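Local coordinates for protein alternansucrase (Leuconostoc mesenteroides, PDB 6HVG) that belongs to glycoside hydrolase family 70 and combines a TIM-barrel-type (beta/alpha)8 domain with cell-wall-binding-type repeats, at residues Phe615-Asp621 with Gln1151-Val1157; Leu597-Asn602 with Ala634-Phe638. All coordinates share one frame; numbering follows the deposited sequence.

Contact 1: residues Phe615-Asp621 with Gln1151-Val1157; sequences FDGIRVD and QAIADWV
Two neighbouring parallel strands of a TIM-type barrel, 617-620 and 1151-1156, are joined here in register from Gly-617 beside Ile-1153 to Val-620 beside Trp-1156. Ala-1154 N donates to Gly-617 O (3.0 Å), Arg-619 N to Ala-1154 O (2.9 Å) and Trp-1156 N to Arg-619 O (2.8 Å), so the bonds zigzag between the strands as parallel pairing requires. Just ahead of the first strand Asp-616 holds Ala-1152 at both ends, its N donating to Ala-1152 O at 2.8 Å and its OD2 taking Ala-1152 N on the anti lone pair at 2.7 Å; the same OD2 is also bonded by His-1146. Alternation of side chains sorts the two faces of the barrel wall. Ile-618, Val-620, Ala-1154 and Trp-1156 turn to the surrounding helices 587-601 and 629-642, and apolar types suit that buried layer. The small methyl of Ala-1154 fits over one face of the Phe-615 ring, a CH-pi contact with CB 3.7 Å from the centroid. Arg-619 and Asp-1155 lie on the inner face. With CG anti to the backbone N (chi1 170°) and the chain extended to NE, Arg-619 runs alongside Asp-1155, and its NH1 meets Asp-1155 OD1 at 2.7 Å on the syn lone pair. Asp-621 OD1 takes the same NH1 in the guanidinium plane at 3.2 Å, through its anti lone pair, which completes a three-residue salt-bridge network.

Contact 2: residues Leu597-Asn602 with Ala634-Phe638; sequences LHYLMN and AGDYF
The carbonyl oxygen of His-598, whose imidazole reaches Tyr-637 across the contact, is gripped by two donors of Asn-602: the backbone N at 2.8 Å and the side-chain ND2 at 3.1 Å. The second bond folds the amide back over the helix end, and ND2 comes to rest 3.3 Å above the plane of the His-598 ring, over its centre. A short carboxamide suits this place because it can turn back on the last turn of the helix it follows. On the imidazole, ND1 forms a hydrogen bond with Tyr-637 OH at 2.7 Å. Neither of these two rings lies over the face of the other, and their planes stand 84° apart; the ring of Phe-1211 also meets that of His-598.

Helices 587-601 and 629-642 belong to the outer layer of the barrel. Their local axes stay 11.8 Å apart and are inclined at 47°, a separation that long side chains must span. Leu-597, whose first torsion of 178° carries CG away from the backbone N, sends CD2 to Tyr-637 CD2 at 3.9 Å; the same methyl packs on the backbone of Ala-634, where a small residue lets it come close. Met-601, flexible enough to bend at both of its outer torsions, brings SD to 3.6 Å from Phe-638 CZ, an oblique Met-aromatic contact. Deeper in, Leu-597 and Ala-634 also pack on Ile-618 and Trp-1156 of the barrel wall.

Tyr-637 serves both the polar and the apolar part of the contact, since its ring carbons lie against Leu-597 and Met-601 while its hydroxyl extends to the histidine. Polar groups thus gather at the partly exposed margin, where a directional bond probably fixes the rotation of the imidazole, and the sulfur and hydrocarbon groups fill the side facing the strands.

From the N terminus, helix 587-601 comes first, then strand 617-620, then helix 629-642, and strand 1151-1156 only much later. Contact 2 closes a short loop of 31 residues that includes strand 617-620, whereas contact 1 spans 529 residues. Their segments alternate, so the two loops cross rather than nest. Strands 617-620 and 1151-1156 are the first and last of the barrel's eight in sequence, and contact 1 therefore closes the barrel, joining its first strand to its last. Contact 2 pairs helices outside that seam. Met-601 links them, its CE lying 3.4 Å from Ile-618 CG2.

Contact 1: residues Phe615-Asp621 with Gln1151-Val1157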
loop_
_atom_site.group_PDB
_atom_site.type_symbol
_atom_site.label_atom_id
_atom_site.label_comp_id
_atom_site.label_asym_id
_atom_site.label_seq_id
_atom_site.Cartn_x
_atom_site.Cartn_y
_atom_site.Cartn_z
ATOM N N PHE A 615 20.625 5.449 -25.334
ATOM C CA PHE A 615 20.203 4.230 -24.628
ATOM C C PHE A 615 20.011 3.110 -25.655
ATOM O O PHE A 615 19.638 3.374 -26.791
ATOM C CB PHE A 615 18.889 4.470 -23.849
ATOM C CG PHE A 615 19.049 5.246 -22.555
ATOM C CD1 PHE A 615 19.546 4.628 -21.404
ATOM C CD2 PHE A 615 18.649 6.561 -22.467
ATOM C CE1 PHE A 615 19.671 5.320 -20.219
ATOM C CE2 PHE A 615 18.759 7.258 -21.283
ATOM C CZ PHE A 615 19.280 6.638 -20.155
ATOM N N ASP A 616 20.240 1.869 -25.246
ATOM C CA ASP A 616 20.164 0.717 -26.170
ATOM C C ASP A 616 18.927 -0.131 -25.995
ATOM O O ASP A 616 18.457 -0.730 -26.949
ATOM C CB ASP A 616 21.373 -0.208 -25.996
ATOM C CG ASP A 616 22.690 0.536 -26.099
ATOM O OD1 ASP A 616 23.147 0.826 -27.233
ATOM O OD2 ASP A 616 23.222 0.868 -25.031
ATOM N N GLY A 617 18.443 -0.234 -24.762
ATOM C CA GLY A 617 17.264 -1.022 -24.467
ATOM C C GLY A 617 16.420 -0.328 -23.436
ATOM O O GLY A 617 16.792 0.727 -22.949
ATOM N N ILE A 618 15.301 -0.933 -23.065
ATOM C CA ILE A 618 14.415 -0.348 -22.053
ATOM C C ILE A 618 13.980 -1.351 -20.996
ATOM O O ILE A 618 13.989 -2.539 -21.222
ATOM C CB ILE A 618 13.140 0.232 -22.701
ATOM C CG1 ILE A 618 12.401 -0.865 -23.455
ATOM C CG2 ILE A 618 13.480 1.389 -23.642
ATOM C CD1 ILE A 618 11.013 -0.469 -23.928
ATOM N N ARG A 619 13.586 -0.821 -19.849
ATOM C CA ARG A 619 12.796 -1.536 -18.873
ATOM C C ARG A 619 11.407 -0.906 -18.886
ATOM O O ARG A 619 11.282 0.315 -18.840
ATOM C CB ARG A 619 13.419 -1.362 -17.506
ATOM C CG ARG A 619 12.568 -1.859 -16.342
ATOM C CD ARG A 619 13.199 -1.451 -15.008
ATOM N NE ARG A 619 12.407 -1.839 -13.833
ATOM C CZ ARG A 619 11.343 -1.186 -13.365
ATOM N NH1 ARG A 619 10.922 -0.081 -13.951
ATOM N NH2 ARG A 619 10.697 -1.656 -12.300
ATOM N N VAL A 620 10.377 -1.730 -18.969
ATOM C CA VAL A 620 9.006 -1.243 -18.946
ATOM C C VAL A 620 8.515 -1.317 -17.514
ATOM O O VAL A 620 8.286 -2.410 -16.983
ATOM C CB VAL A 620 8.089 -2.067 -19.888
ATOM C CG1 VAL A 620 6.700 -1.449 -19.980
ATOM C CG2 VAL A 620 8.702 -2.163 -21.283
ATOM N N ASP A 621 8.375 -0.148 -16.893
ATOM C CA ASP A 621 7.903 -0.028 -15.508
ATOM C C ASP A 621 6.399 -0.297 -15.442
ATOM O O ASP A 621 5.645 0.181 -16.280
ATOM C CB ASP A 621 8.207 1.386 -14.996
ATOM C CG ASP A 621 7.695 1.645 -13.575
ATOM O OD1 ASP A 621 8.283 1.107 -12.587
ATOM O OD2 ASP A 621 6.704 2.430 -13.451
ATOM N N GLN A 1151 25.756 -2.118 -22.760
ATOM C CA GLN A 1151 24.566 -1.386 -23.148
ATOM C C GLN A 1151 23.999 -0.566 -22.000
ATOM O O GLN A 1151 24.273 -0.836 -20.853
ATOM C CB GLN A 1151 23.490 -2.355 -23.617
ATOM C CG GLN A 1151 23.788 -3.130 -24.882
ATOM C CD GLN A 1151 22.694 -4.125 -25.177
ATOM O OE1 GLN A 1151 21.513 -3.888 -24.871
ATOM N NE2 GLN A 1151 23.064 -5.242 -25.775
ATOM N N ALA A 1152 23.190 0.429 -22.328
ATOM C CA ALA A 1152 22.517 1.248 -21.316
ATOM C C ALA A 1152 21.005 1.101 -21.440
ATOM O O ALA A 1152 20.412 1.293 -22.526
ATOM C CB ALA A 1152 22.913 2.717 -21.452
ATOM N N ILE A 1153 20.376 0.764 -20.321
ATOM C CA ILE A 1153 18.922 0.576 -20.279
ATOM C C ILE A 1153 18.230 1.812 -19.734
ATOM O O ILE A 1153 18.570 2.310 -18.661
ATOM C CB ILE A 1153 18.527 -0.657 -19.438
ATOM C CG1 ILE A 1153 18.783 -1.933 -20.222
ATOM C CG2 ILE A 1153 17.068 -0.625 -19.079
ATOM C CD1 ILE A 1153 18.842 -3.155 -19.334
ATOM N N ALA A 1154 17.245 2.282 -20.483
ATOM C CA ALA A 1154 16.397 3.394 -20.073
ATOM C C ALA A 1154 15.182 2.871 -19.335
ATOM O O ALA A 1154 14.537 1.958 -19.811
ATOM C CB ALA A 1154 15.940 4.163 -21.307
ATOM N N ASP A 1155 14.859 3.450 -18.185
ATOM C CA ASP A 1155 13.627 3.092 -17.471
ATOM C C ASP A 1155 12.453 3.838 -18.107
ATOM O O ASP A 1155 12.344 5.047 -17.992
ATOM C CB ASP A 1155 13.726 3.417 -15.969
ATOM C CG ASP A 1155 13.094 2.341 -15.090
ATOM O OD1 ASP A 1155 12.074 1.769 -15.480
ATOM O OD2 ASP A 1155 13.614 2.052 -14.004
ATOM N N TRP A 1156 11.596 3.103 -18.803
ATOM C CA TRP A 1156 10.415 3.670 -19.471
ATOM C C TRP A 1156 9.222 3.592 -18.507
ATOM O O TRP A 1156 8.761 2.494 -18.139
ATOM C CB TRP A 1156 10.134 2.863 -20.735
ATOM C CG TRP A 1156 9.247 3.470 -21.744
ATOM C CD1 TRP A 1156 9.271 4.755 -22.185
ATOM C CD2 TRP A 1156 8.229 2.799 -22.515
ATOM N NE1 TRP A 1156 8.321 4.937 -23.171
ATOM C CE2 TRP A 1156 7.675 3.747 -23.392
ATOM C CE3 TRP A 1156 7.748 1.492 -22.554
ATOM C CZ2 TRP A 1156 6.666 3.427 -24.303
ATOM C CZ3 TRP A 1156 6.730 1.174 -23.471
ATOM C CH2 TRP A 1156 6.205 2.136 -24.323
ATOM N N VAL A 1157 8.729 4.763 -18.108
ATOM C CA VAL A 1157 7.752 4.890 -17.026
ATOM C C VAL A 1157 6.462 5.541 -17.506
ATOM O O VAL A 1157 6.175 6.657 -17.162
ATOM C CB VAL A 1157 8.365 5.688 -15.853
ATOM C CG1 VAL A 1157 7.403 5.751 -14.678
ATOM C CG2 VAL A 1157 9.663 5.036 -15.415
#

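Contact 2: residues Leu597-Asn602 with Ala634-Phe638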
loop_
_atom_site.group_PDB
_atom_site.type_symbol
_atom_site.label_atom_id
_atom_site.label_comp_id
_atom_site.label_asym_id
_atom_site.label_seq_id
_atom_site.Cartn_x
_atom_site.Cartn_y
_atom_site.Cartn_z
ATOM N N LEU A 597 9.645 7.330 -26.154
ATOM C CA LEU A 597 10.507 6.158 -26.349
ATOM C C LEU A 597 11.576 6.424 -27.378
ATOM O O LEU A 597 12.714 6.035 -27.190
ATOM C CB LEU A 597 9.690 4.957 -26.782
ATOM C CG LEU A 597 10.458 3.679 -27.076
ATOM C CD1 LEU A 597 11.225 3.195 -25.849
ATOM C CD2 LEU A 597 9.485 2.627 -27.574
ATOM N N HIS A 598 11.219 7.078 -28.468
ATOM C CA HIS A 598 12.202 7.452 -29.478
ATOM C C HIS A 598 13.206 8.384 -28.855
ATOM O O HIS A 598 14.412 8.213 -29.038
ATOM C CB HIS A 598 11.523 8.133 -30.651
ATOM C CG HIS A 598 12.461 8.566 -31.730
ATOM N ND1 HIS A 598 12.844 7.735 -32.763
ATOM C CD2 HIS A 598 13.045 9.763 -31.969
ATOM C CE1 HIS A 598 13.641 8.396 -33.580
ATOM N NE2 HIS A 598 13.777 9.630 -33.123
ATOM N N TYR A 599 12.710 9.359 -28.099
ATOM C CA TYR A 599 13.560 10.360 -27.457
ATOM C C TYR A 599 14.612 9.720 -26.555
ATOM O O TYR A 599 15.759 10.169 -26.532
ATOM C CB TYR A 599 12.700 11.338 -26.676
ATOM C CG TYR A 599 13.425 12.316 -25.788
ATOM C CD1 TYR A 599 13.900 13.506 -26.286
ATOM C CD2 TYR A 599 13.579 12.073 -24.437
ATOM C CE1 TYR A 599 14.508 14.437 -25.460
ATOM C CE2 TYR A 599 14.180 12.994 -23.601
ATOM C CZ TYR A 599 14.639 14.172 -24.117
ATOM O OH TYR A 599 15.257 15.102 -23.304
ATOM N N LEU A 600 14.239 8.664 -25.841
ATOM C CA LEU A 600 15.189 7.987 -24.953
ATOM C C LEU A 600 16.205 7.170 -25.745
ATOM O O LEU A 600 17.396 7.205 -25.438
ATOM C CB LEU A 600 14.459 7.102 -23.935
ATOM C CG LEU A 600 13.569 7.851 -22.937
ATOM C CD1 LEU A 600 12.581 6.919 -22.277
ATOM C CD2 LEU A 600 14.376 8.596 -21.877
ATOM N N MET A 601 15.744 6.453 -26.769
ATOM C CA MET A 601 16.631 5.616 -27.591
ATOM C C MET A 601 17.511 6.436 -28.529
ATOM O O MET A 601 18.465 5.910 -29.085
ATOM C CB MET A 601 15.830 4.611 -28.416
ATOM C CG MET A 601 14.996 3.620 -27.617
ATOM S SD MET A 601 15.968 2.548 -26.549
ATOM C CE MET A 601 15.750 3.461 -25.024
ATOM N N ASN A 602 17.192 7.714 -28.697
ATOM C CA ASN A 602 18.073 8.651 -29.395
ATOM C C ASN A 602 18.471 9.833 -28.515
ATOM O O ASN A 602 18.655 10.939 -29.027
ATOM C CB ASN A 602 17.369 9.141 -30.665
ATOM C CG ASN A 602 17.134 8.025 -31.654
ATOM O OD1 ASN A 602 17.982 7.746 -32.511
ATOM N ND2 ASN A 602 15.995 7.359 -31.526
ATOM N N ALA A 634 6.191 -0.650 -28.296
ATOM C CA ALA A 634 7.624 -0.713 -28.032
ATOM C C ALA A 634 8.308 -1.805 -28.868
ATOM O O ALA A 634 9.350 -1.570 -29.474
ATOM C CB ALA A 634 7.855 -0.981 -26.556
ATOM N N GLY A 635 7.744 -3.008 -28.873
ATOM C CA GLY A 635 8.335 -4.110 -29.609
ATOM C C GLY A 635 8.491 -3.805 -31.088
ATOM O O GLY A 635 9.577 -3.998 -31.678
ATOM N N ASP A 636 7.398 -3.336 -31.687
ATOM C CA ASP A 636 7.360 -3.030 -33.116
ATOM C C ASP A 636 8.305 -1.897 -33.517
ATOM O O ASP A 636 8.843 -1.913 -34.620
ATOM C CB ASP A 636 5.917 -2.723 -33.540
ATOM C CG ASP A 636 5.015 -3.947 -33.440
ATOM O OD1 ASP A 636 5.516 -5.022 -33.040
ATOM O OD2 ASP A 636 3.810 -3.837 -33.761
ATOM N N TYR A 637 8.485 -0.931 -32.623
ATOM C CA TYR A 637 9.426 0.173 -32.814
ATOM C C TYR A 637 10.846 -0.362 -32.924
ATOM O O TYR A 637 11.565 -0.054 -33.863
ATOM C CB TYR A 637 9.322 1.174 -31.649
ATOM C CG TYR A 637 10.363 2.261 -31.686
ATOM C CD1 TYR A 637 10.215 3.379 -32.519
ATOM C CD2 TYR A 637 11.518 2.165 -30.924
ATOM C CE1 TYR A 637 11.190 4.361 -32.572
ATOM C CE2 TYR A 637 12.490 3.150 -30.973
ATOM C CZ TYR A 637 12.314 4.234 -31.802
ATOM O OH TYR A 637 13.265 5.201 -31.853
ATOM N N PHE A 638 11.228 -1.202 -31.974
ATOM C CA PHE A 638 12.535 -1.853 -32.008
ATOM C C PHE A 638 12.734 -2.744 -33.246
ATOM O O PHE A 638 13.846 -2.827 -33.779
ATOM C CB PHE A 638 12.762 -2.679 -30.745
ATOM C CG PHE A 638 13.234 -1.872 -29.565
ATOM C CD1 PHE A 638 12.409 -0.944 -28.966
ATOM C CD2 PHE A 638 14.480 -2.093 -29.019
ATOM C CE1 PHE A 638 12.821 -0.226 -27.869
ATOM C CE2 PHE A 638 14.912 -1.353 -27.930
ATOM C CZ PHE A 638 14.081 -0.412 -27.364
#